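Local coordinates for protein 4-dehydrase (Streptomyces venezuelae, PDB 2PO3) that probably acts as a pyridoxal-phosphate-dependent sugar aminotransferase in desosamine biosynthesis, and here binds an aldimine of the cofactor with a TDP-linked aminosugar, at residues Ala84-Leu89 with Ala215-Arg220; Glu59-Leu64 with Arg68-Thr73; Glu317-Glu322 with Ala376-Leu381. All blocks are in the same frame, centred on the assembly; numbering follows the deposited sequence.

The three contacts follow one another along the chain without overlap, interaction 2 first, then interaction 1, then interaction 3. Interactions 1 and 2 are neighbours, with centres 15 Å apart. Strand 69-73 of interaction 2 runs into helix 76-87 of interaction 1, and Ala215 CB of helix 215-225 packs on His69 CE1 at 3.5 Å. Both sit at one edge of the mixed seven-stranded sheet, which in this fold belongs to the large domain, and they pack helices there. Interaction 3 lies on the opposite side of the chain's centre, about 47 Å from interaction 1 and 40 Å from interaction 2, centre to centre. It joins helices 312-321 and 369-394 in the separate C-terminal part.

Interaction 1: Ala84-Leu89 with Ala215-Arg220; sequences AHAAGL and ADLAAR
Ala86 meets both Arg220 and Leu217 where the C-terminal turn of helix 76-87 comes against helix 215-225. The polar part is one hydrogen bond. Arg220 NE donates to Ala86 O at 3.0 Å. The bond is bent, with an N-H...O angle of 136°. The donor lies in the carbonyl plane and uses a lone pair, while the oxygen sits 20° out of the guanidinium plane. Arg220 CG stands anti to its own carbonyl carbon (chi1 -66°) and the chain bends at chi3, which turns NE to Ala86 O, at the edge of the guanidinium. A leucine in place of Arg220 would probably leave Ala86 O without this donor and weaken the tie between the two helices.

Ala86 lies in the last turn of its helix. Gly88 follows with positive phi, and the chain leaves the helix through a Schellman motif. The arginine thus binds a carbonyl at the helix C-terminus, where the helix dipole would probably favour a positive group. Both helices belong to the large domain of this aminotransferase fold.

The apolar part is small. Ala86 CB touches Arg220 CB at 4.0 Å and Leu217 CD1 at 4.0 Å. Ala87 CB adds a looser contact to Leu217 CD1 at 4.4 Å. Leu217 swings CG opposite its backbone N, and CD1 is the branch that reaches the alanines. Ile221 and Leu224 also pack on Ala86. On the same helix, His85 NE2 bonds to the backbone O of Trp109 of the second subunit, and the two rings meet edge-to-face.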
loop_
_atom_site.group_PDB
_atom_site.type_symbol
_atom_site.label_atom_id
_atom_site.label_comp_id
_atom_site.label_asym_id
_atom_site.label_seq_id
_atom_site.Cartn_x
_atom_site.Cartn_y
_atom_site.Cartn_z
ATOM N N ALA A 84 -9.772 -9.574 6.234
ATOM C CA ALA A 84 -11.114 -9.832 5.789
ATOM C C ALA A 84 -11.102 -10.857 4.689
ATOM O O ALA A 84 -11.713 -11.909 4.873
ATOM C CB ALA A 84 -11.848 -8.585 5.322
ATOM N N HIS A 85 -10.418 -10.561 3.568
ATOM C CA HIS A 85 -10.350 -11.479 2.428
ATOM C C HIS A 85 -9.843 -12.847 2.794
ATOM O O HIS A 85 -10.446 -13.824 2.378
ATOM C CB HIS A 85 -9.615 -10.963 1.181
ATOM C CG HIS A 85 -10.446 -10.072 0.306
ATOM N ND1 HIS A 85 -11.789 -10.315 0.050
ATOM C CD2 HIS A 85 -10.082 -8.935 -0.375
ATOM C CE1 HIS A 85 -12.184 -9.338 -0.779
ATOM N NE2 HIS A 85 -11.181 -8.479 -1.058
ATOM N N ALA A 86 -8.745 -12.906 3.551
ATOM C CA ALA A 86 -8.159 -14.183 3.982
ATOM C C ALA A 86 -9.149 -15.059 4.760
ATOM O O ALA A 86 -9.152 -16.283 4.652
ATOM C CB ALA A 86 -6.897 -13.959 4.831
ATOM N N ALA A 87 -9.992 -14.403 5.559
ATOM C CA ALA A 87 -10.982 -15.058 6.394
ATOM C C ALA A 87 -12.303 -15.367 5.713
ATOM O O ALA A 87 -13.171 -16.020 6.299
ATOM C CB ALA A 87 -11.205 -14.245 7.653
ATOM N N GLY A 88 -12.463 -14.892 4.486
ATOM C CA GLY A 88 -13.700 -15.117 3.723
ATOM C C GLY A 88 -14.935 -14.396 4.260
ATOM O O GLY A 88 -16.052 -14.891 4.089
ATOM N N LEU A 89 -14.715 -13.239 4.896
ATOM C CA LEU A 89 -15.781 -12.464 5.476
ATOM C C LEU A 89 -16.722 -12.047 4.405
ATOM O O LEU A 89 -16.288 -11.766 3.322
ATOM C CB LEU A 89 -15.282 -11.172 6.154
ATOM C CG LEU A 89 -14.346 -11.478 7.305
ATOM C CD1 LEU A 89 -14.021 -10.202 8.090
ATOM C CD2 LEU A 89 -14.976 -12.531 8.209
ATOM N N ALA A 215 -1.840 -20.051 12.234
ATOM C CA ALA A 215 -0.895 -20.240 11.139
ATOM C C ALA A 215 -1.511 -20.356 9.761
ATOM O O ALA A 215 -0.966 -19.914 8.757
ATOM C CB ALA A 215 -0.044 -21.460 11.416
ATOM N N ASP A 216 -2.658 -20.990 9.701
ATOM C CA ASP A 216 -3.232 -21.133 8.418
ATOM C C ASP A 216 -3.649 -19.796 7.933
ATOM O O ASP A 216 -3.345 -19.442 6.814
ATOM C CB ASP A 216 -4.371 -22.160 8.398
ATOM C CG ASP A 216 -3.846 -23.562 8.538
ATOM O OD1 ASP A 216 -2.723 -23.882 8.201
ATOM O OD2 ASP A 216 -4.703 -24.395 9.076
ATOM N N LEU A 217 -4.335 -19.084 8.808
ATOM C CA LEU A 217 -4.819 -17.754 8.495
ATOM C C LEU A 217 -3.674 -16.872 8.069
ATOM O O LEU A 217 -3.778 -16.108 7.105
ATOM C CB LEU A 217 -5.488 -17.144 9.734
ATOM C CG LEU A 217 -5.995 -15.750 9.453
ATOM C CD1 LEU A 217 -7.112 -15.772 8.400
ATOM C CD2 LEU A 217 -6.473 -15.150 10.765
ATOM N N ALA A 218 -2.586 -17.007 8.817
ATOM C CA ALA A 218 -1.372 -16.253 8.553
ATOM C C ALA A 218 -0.789 -16.527 7.146
ATOM O O ALA A 218 -0.301 -15.623 6.455
ATOM C CB ALA A 218 -0.346 -16.478 9.660
ATOM N N ALA A 219 -0.848 -17.783 6.713
ATOM C CA ALA A 219 -0.323 -18.166 5.427
ATOM C C ALA A 219 -1.144 -17.565 4.329
ATOM O O ALA A 219 -0.586 -17.139 3.315
ATOM C CB ALA A 219 -0.438 -19.655 5.280
ATOM N N ARG A 220 -2.472 -17.558 4.520
ATOM C CA ARG A 220 -3.372 -16.986 3.509
ATOM C C ARG A 220 -3.129 -15.486 3.309
ATOM O O ARG A 220 -3.112 -14.984 2.184
ATOM C CB ARG A 220 -4.854 -17.186 3.813
ATOM C CG ARG A 220 -5.280 -18.636 3.782
ATOM C CD ARG A 220 -6.768 -18.749 4.029
ATOM N NE ARG A 220 -7.571 -18.205 2.935
ATOM C CZ ARG A 220 -7.731 -18.859 1.791
ATOM N NH1 ARG A 220 -7.144 -20.056 1.578
ATOM N NH2 ARG A 220 -8.497 -18.297 0.847
#

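Interaction 2: Glu59-Leu64 with Arg68-Thr73; sequences ERVAGL and RHAVAT
A helix-to-strand turn of the large aminotransferase domain brings Ala62 of helix 52-65 onto Ala70 of strand 69-73. Three residues separate the segments, so the chain folds back on itself at once. The axes of the two short segments approach to 7.1 Å and make an angle of 133°, nearer antiparallel than parallel.

Small side chains allow this close approach. Ala62 CB and Ala70 CB point at each other and meet at 3.8 Å. The Ala62 methyl also rests on the strand backbone, with CB 3.8 Å from His69 C and 4.1 Å from Arg68 O. In return, Ala70 CB lies 4.1 Å from Ala62 N, so each methyl touches the other's backbone region as well. Val61 closes one flank. Its CG1 stands anti to the backbone N (chi1 170°) and reaches Ala70 CB at 4.4 Å. No hydrogen bond joins the two segments, and this buried contact is wholly van der Waals.

Val61 and Ala70 also pack on Val211 of the next strand, 208-212, which pairs antiparallel with 69-73 through backbone bonds such as His69 to Thr212. Glu58 OE2 in the same helix as Ala62 accepts a bond from Ala72 N. Helix 52-65 covers the face of the strand that Ala70 points to, while His69 and Val71 pack against helix 215-225.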
loop_
_atom_site.group_PDB
_atom_site.type_symbol
_atom_site.label_atom_id
_atom_site.label_comp_id
_atom_site.label_asym_id
_atom_site.label_seq_id
_atom_site.Cartn_x
_atom_site.Cartn_y
_atom_site.Cartn_z
ATOM N N GLU A 59 9.052 -10.408 13.264
ATOM C CA GLU A 59 9.388 -11.165 14.455
ATOM C C GLU A 59 9.180 -10.380 15.746
ATOM O O GLU A 59 8.508 -10.830 16.687
ATOM C CB GLU A 59 10.817 -11.717 14.328
ATOM C CG GLU A 59 11.166 -12.669 15.484
ATOM C CD GLU A 59 12.637 -12.920 15.540
ATOM O OE1 GLU A 59 13.120 -14.013 15.286
ATOM O OE2 GLU A 59 13.336 -11.833 15.813
ATOM N N ARG A 60 9.794 -9.195 15.761
ATOM C CA ARG A 60 9.666 -8.334 16.890
ATOM C C ARG A 60 8.191 -7.994 17.041
ATOM O O ARG A 60 7.594 -8.128 18.113
ATOM C CB ARG A 60 10.558 -7.111 16.740
ATOM C CG ARG A 60 12.004 -7.481 16.448
ATOM C CD ARG A 60 12.866 -6.238 16.370
ATOM N NE ARG A 60 12.790 -5.406 17.577
ATOM C CZ ARG A 60 13.431 -4.230 17.688
ATOM N NH1 ARG A 60 14.235 -3.780 16.719
ATOM N NH2 ARG A 60 13.330 -3.529 18.815
ATOM N N VAL A 61 7.575 -7.586 15.945
ATOM C CA VAL A 61 6.159 -7.253 16.016
ATOM C C VAL A 61 5.313 -8.334 16.650
ATOM O O VAL A 61 4.529 -8.041 17.552
ATOM C CB VAL A 61 5.575 -6.753 14.689
ATOM C CG1 VAL A 61 4.053 -6.681 14.815
ATOM C CG2 VAL A 61 6.199 -5.396 14.310
ATOM N N ALA A 62 5.476 -9.588 16.191
ATOM C CA ALA A 62 4.696 -10.685 16.751
ATOM C C ALA A 62 4.982 -10.921 18.239
ATOM O O ALA A 62 4.099 -11.228 19.042
ATOM C CB ALA A 62 4.742 -11.968 15.918
ATOM N N GLY A 63 6.243 -10.760 18.604
ATOM C CA GLY A 63 6.583 -10.966 19.987
ATOM C C GLY A 63 5.790 -10.029 20.858
ATOM O O GLY A 63 5.202 -10.455 21.854
ATOM N N LEU A 64 5.797 -8.765 20.429
ATOM C CA LEU A 64 5.111 -7.677 21.106
ATOM C C LEU A 64 3.607 -7.889 21.294
ATOM O O LEU A 64 3.040 -7.390 22.275
ATOM C CB LEU A 64 5.366 -6.352 20.363
ATOM C CG LEU A 64 6.698 -5.702 20.696
ATOM C CD1 LEU A 64 6.853 -4.454 19.842
ATOM C CD2 LEU A 64 6.747 -5.284 22.160
ATOM N N ARG A 68 2.222 -15.831 17.613
ATOM C CA ARG A 68 3.275 -16.481 16.838
ATOM C C ARG A 68 3.530 -15.899 15.488
ATOM O O ARG A 68 4.665 -15.959 15.012
ATOM C CB ARG A 68 2.994 -17.948 16.614
ATOM C CG ARG A 68 2.886 -18.692 17.928
ATOM C CD ARG A 68 2.226 -20.068 17.823
ATOM N NE ARG A 68 1.582 -20.410 19.088
ATOM C CZ ARG A 68 0.305 -20.730 19.206
ATOM N NH1 ARG A 68 -0.492 -20.776 18.143
ATOM N NH2 ARG A 68 -0.182 -21.010 20.414
ATOM N N HIS A 69 2.485 -15.356 14.863
ATOM C CA HIS A 69 2.687 -14.827 13.535
ATOM C C HIS A 69 2.319 -13.375 13.282
ATOM O O HIS A 69 1.411 -12.826 13.883
ATOM C CB HIS A 69 1.929 -15.729 12.527
ATOM C CG HIS A 69 1.781 -17.164 12.963
ATOM N ND1 HIS A 69 2.613 -18.167 12.481
ATOM C CD2 HIS A 69 0.890 -17.750 13.828
ATOM C CE1 HIS A 69 2.220 -19.313 13.053
ATOM N NE2 HIS A 69 1.196 -19.097 13.873
ATOM N N ALA A 70 3.046 -12.789 12.317
ATOM C CA ALA A 70 2.876 -11.426 11.830
ATOM C C ALA A 70 3.302 -11.286 10.388
ATOM O O ALA A 70 4.357 -11.765 9.991
ATOM C CB ALA A 70 3.694 -10.419 12.603
ATOM N N VAL A 71 2.477 -10.608 9.608
ATOM C CA VAL A 71 2.759 -10.336 8.210
ATOM C C VAL A 71 2.827 -8.806 8.129
ATOM O O VAL A 71 1.826 -8.165 8.439
ATOM C CB VAL A 71 1.631 -10.864 7.316
ATOM C CG1 VAL A 71 1.857 -10.533 5.861
ATOM C CG2 VAL A 71 1.410 -12.367 7.499
ATOM N N ALA A 72 3.989 -8.237 7.758
ATOM C CA ALA A 72 4.253 -6.812 7.620
ATOM C C ALA A 72 3.550 -6.269 6.361
ATOM O O ALA A 72 3.552 -6.922 5.317
ATOM C CB ALA A 72 5.769 -6.561 7.629
ATOM N N THR A 73 2.907 -5.090 6.444
ATOM C CA THR A 73 2.189 -4.570 5.289
ATOM C C THR A 73 2.565 -3.133 4.970
ATOM O O THR A 73 3.241 -2.457 5.746
ATOM C CB THR A 73 0.636 -4.696 5.529
ATOM O OG1 THR A 73 0.217 -3.917 6.630
ATOM C CG2 THR A 73 0.120 -6.130 5.734
#

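Interaction 3: Glu317-Glu322 with Ala376-Leu381; sequences EVLKAE and ADLLRL
Glu322 and Leu378 make the shortest contact here, and it is an apolar one. Leu378 starts from CB on helix 369-394 and points toward helix 312-321. Its chi1 of -117°, away from the usual staggered values, goes with CD1 lying against the glutamate chain. From CG the chain forks. CD1 does most of the touching: it lies 3.5 Å from Glu322 CB and 3.6 Å from Glu322 CG, and it also reaches Leu319 CG at 4.2 Å. CD2 comes to Glu322 CG, at 4.2 Å. Both methyls thus sit on the aliphatic part of the glutamate. The carboxylate has other partners: OE2 takes a bond from Ala9 N and OE1 one from Ala16 N, both in the N-terminal part of the chain.

Leu319 and Leu378 lie alongside, running opposite ways. Leu379 comes in roughly perpendicular to Leu319, with Leu319 CD2 and Leu379 CD2 4.0 Å apart. Cys382, further along the same helix, packs on Leu319 too.

No hydrogen bond joins the two segments. The long helix 369-394 packs here on helix 312-321, in the C-terminal part that makes up the small domain in fold-type I aminotransferases.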
loop_
_atom_site.group_PDB
_atom_site.type_symbol
_atom_site.label_atom_id
_atom_site.label_comp_id
_atom_site.label_asym_id
_atom_site.label_seq_id
_atom_site.Cartn_x
_atom_site.Cartn_y
_atom_site.Cartn_z
ATOM N N GLU A 317 -9.661 25.655 17.792
ATOM C CA GLU A 317 -9.321 26.824 16.994
ATOM C C GLU A 317 -8.420 27.802 17.730
ATOM O O GLU A 317 -7.464 28.343 17.167
ATOM C CB GLU A 317 -10.589 27.591 16.590
ATOM C CG GLU A 317 -11.423 26.891 15.504
ATOM C CD GLU A 317 -12.350 27.864 14.818
ATOM O OE1 GLU A 317 -13.563 27.867 14.977
ATOM O OE2 GLU A 317 -11.708 28.741 14.079
ATOM N N VAL A 318 -8.745 28.036 18.998
ATOM C CA VAL A 318 -7.981 28.963 19.808
ATOM C C VAL A 318 -6.538 28.514 19.924
ATOM O O VAL A 318 -5.609 29.317 19.841
ATOM C CB VAL A 318 -8.601 29.146 21.193
ATOM C CG1 VAL A 318 -7.745 30.066 22.052
ATOM C CG2 VAL A 318 -10.016 29.713 21.090
ATOM N N LEU A 319 -6.358 27.205 20.121
ATOM C CA LEU A 319 -4.995 26.711 20.246
ATOM C C LEU A 319 -4.293 26.718 18.886
ATOM O O LEU A 319 -3.124 27.058 18.740
ATOM C CB LEU A 319 -4.931 25.313 20.877
ATOM C CG LEU A 319 -5.254 25.219 22.376
ATOM C CD1 LEU A 319 -6.504 26.014 22.764
ATOM C CD2 LEU A 319 -5.447 23.744 22.745
ATOM N N LYS A 320 -5.020 26.329 17.863
ATOM C CA LYS A 320 -4.395 26.341 16.580
ATOM C C LYS A 320 -3.852 27.728 16.295
ATOM O O LYS A 320 -2.785 27.908 15.714
ATOM C CB LYS A 320 -5.371 25.951 15.500
ATOM C CG LYS A 320 -4.679 25.910 14.150
ATOM C CD LYS A 320 -5.303 24.892 13.208
ATOM C CE LYS A 320 -4.330 23.828 12.711
ATOM N NZ LYS A 320 -4.251 22.595 13.536
ATOM N N ALA A 321 -4.589 28.744 16.702
ATOM C CA ALA A 321 -4.081 30.077 16.440
ATOM C C ALA A 321 -2.783 30.375 17.178
ATOM O O ALA A 321 -1.937 31.176 16.769
ATOM C CB ALA A 321 -5.104 31.178 16.651
ATOM N N GLU A 322 -2.615 29.709 18.287
ATOM C CA GLU A 322 -1.419 29.913 19.076
ATOM C C GLU A 322 -0.256 29.053 18.620
ATOM O O GLU A 322 0.792 29.057 19.259
ATOM C CB GLU A 322 -1.688 29.654 20.568
ATOM C CG GLU A 322 -2.512 30.771 21.226
ATOM C CD GLU A 322 -1.926 32.143 20.974
ATOM O OE1 GLU A 322 -0.740 32.418 21.075
ATOM O OE2 GLU A 322 -2.831 33.011 20.604
ATOM N N ALA A 376 -1.241 23.481 28.641
ATOM C CA ALA A 376 -2.142 23.382 29.776
ATOM C C ALA A 376 -2.695 24.752 30.144
ATOM O O ALA A 376 -3.875 24.888 30.373
ATOM C CB ALA A 376 -1.412 22.821 30.982
ATOM N N ASP A 377 -1.808 25.761 30.177
ATOM C CA ASP A 377 -2.111 27.147 30.498
ATOM C C ASP A 377 -3.143 27.736 29.577
ATOM O O ASP A 377 -4.052 28.455 30.003
ATOM C CB ASP A 377 -0.859 28.013 30.443
ATOM C CG ASP A 377 -0.056 27.903 31.701
ATOM O OD1 ASP A 377 -0.408 27.236 32.675
ATOM O OD2 ASP A 377 1.057 28.602 31.606
ATOM N N LEU A 378 -2.964 27.413 28.304
ATOM C CA LEU A 378 -3.862 27.830 27.253
ATOM C C LEU A 378 -5.211 27.114 27.464
ATOM O O LEU A 378 -6.293 27.687 27.350
ATOM C CB LEU A 378 -3.247 27.440 25.902
ATOM C CG LEU A 378 -2.917 28.607 24.973
ATOM C CD1 LEU A 378 -2.521 28.105 23.572
ATOM C CD2 LEU A 378 -4.131 29.521 24.861
ATOM N N LEU A 379 -5.173 25.840 27.813
ATOM C CA LEU A 379 -6.425 25.136 28.043
ATOM C C LEU A 379 -7.154 25.692 29.260
ATOM O O LEU A 379 -8.382 25.851 29.287
ATOM C CB LEU A 379 -6.166 23.667 28.339
ATOM C CG LEU A 379 -6.043 22.827 27.077
ATOM C CD1 LEU A 379 -5.917 21.361 27.471
ATOM C CD2 LEU A 379 -7.305 22.994 26.250
ATOM N N ARG A 380 -6.372 25.969 30.295
ATOM C CA ARG A 380 -6.892 26.494 31.537
ATOM C C ARG A 380 -7.571 27.824 31.267
ATOM O O ARG A 380 -8.635 28.096 31.782
ATOM C CB ARG A 380 -5.758 26.619 32.532
ATOM C CG ARG A 380 -6.190 27.094 33.908
ATOM C CD ARG A 380 -5.066 26.856 34.884
ATOM N NE ARG A 380 -4.827 25.433 35.153
ATOM C CZ ARG A 380 -5.523 24.685 36.030
ATOM N NH1 ARG A 380 -6.538 25.180 36.742
ATOM N NH2 ARG A 380 -5.216 23.395 36.207
ATOM N N LEU A 381 -6.968 28.656 30.433
ATOM C CA LEU A 381 -7.569 29.937 30.099
ATOM C C LEU A 381 -8.956 29.727 29.470
ATOM O O LEU A 381 -9.996 30.268 29.896
ATOM C CB LEU A 381 -6.632 30.708 29.139
ATOM C CG LEU A 381 -7.188 31.993 28.536
ATOM C CD1 LEU A 381 -7.417 32.973 29.670
ATOM C CD2 LEU A 381 -6.202 32.634 27.555
#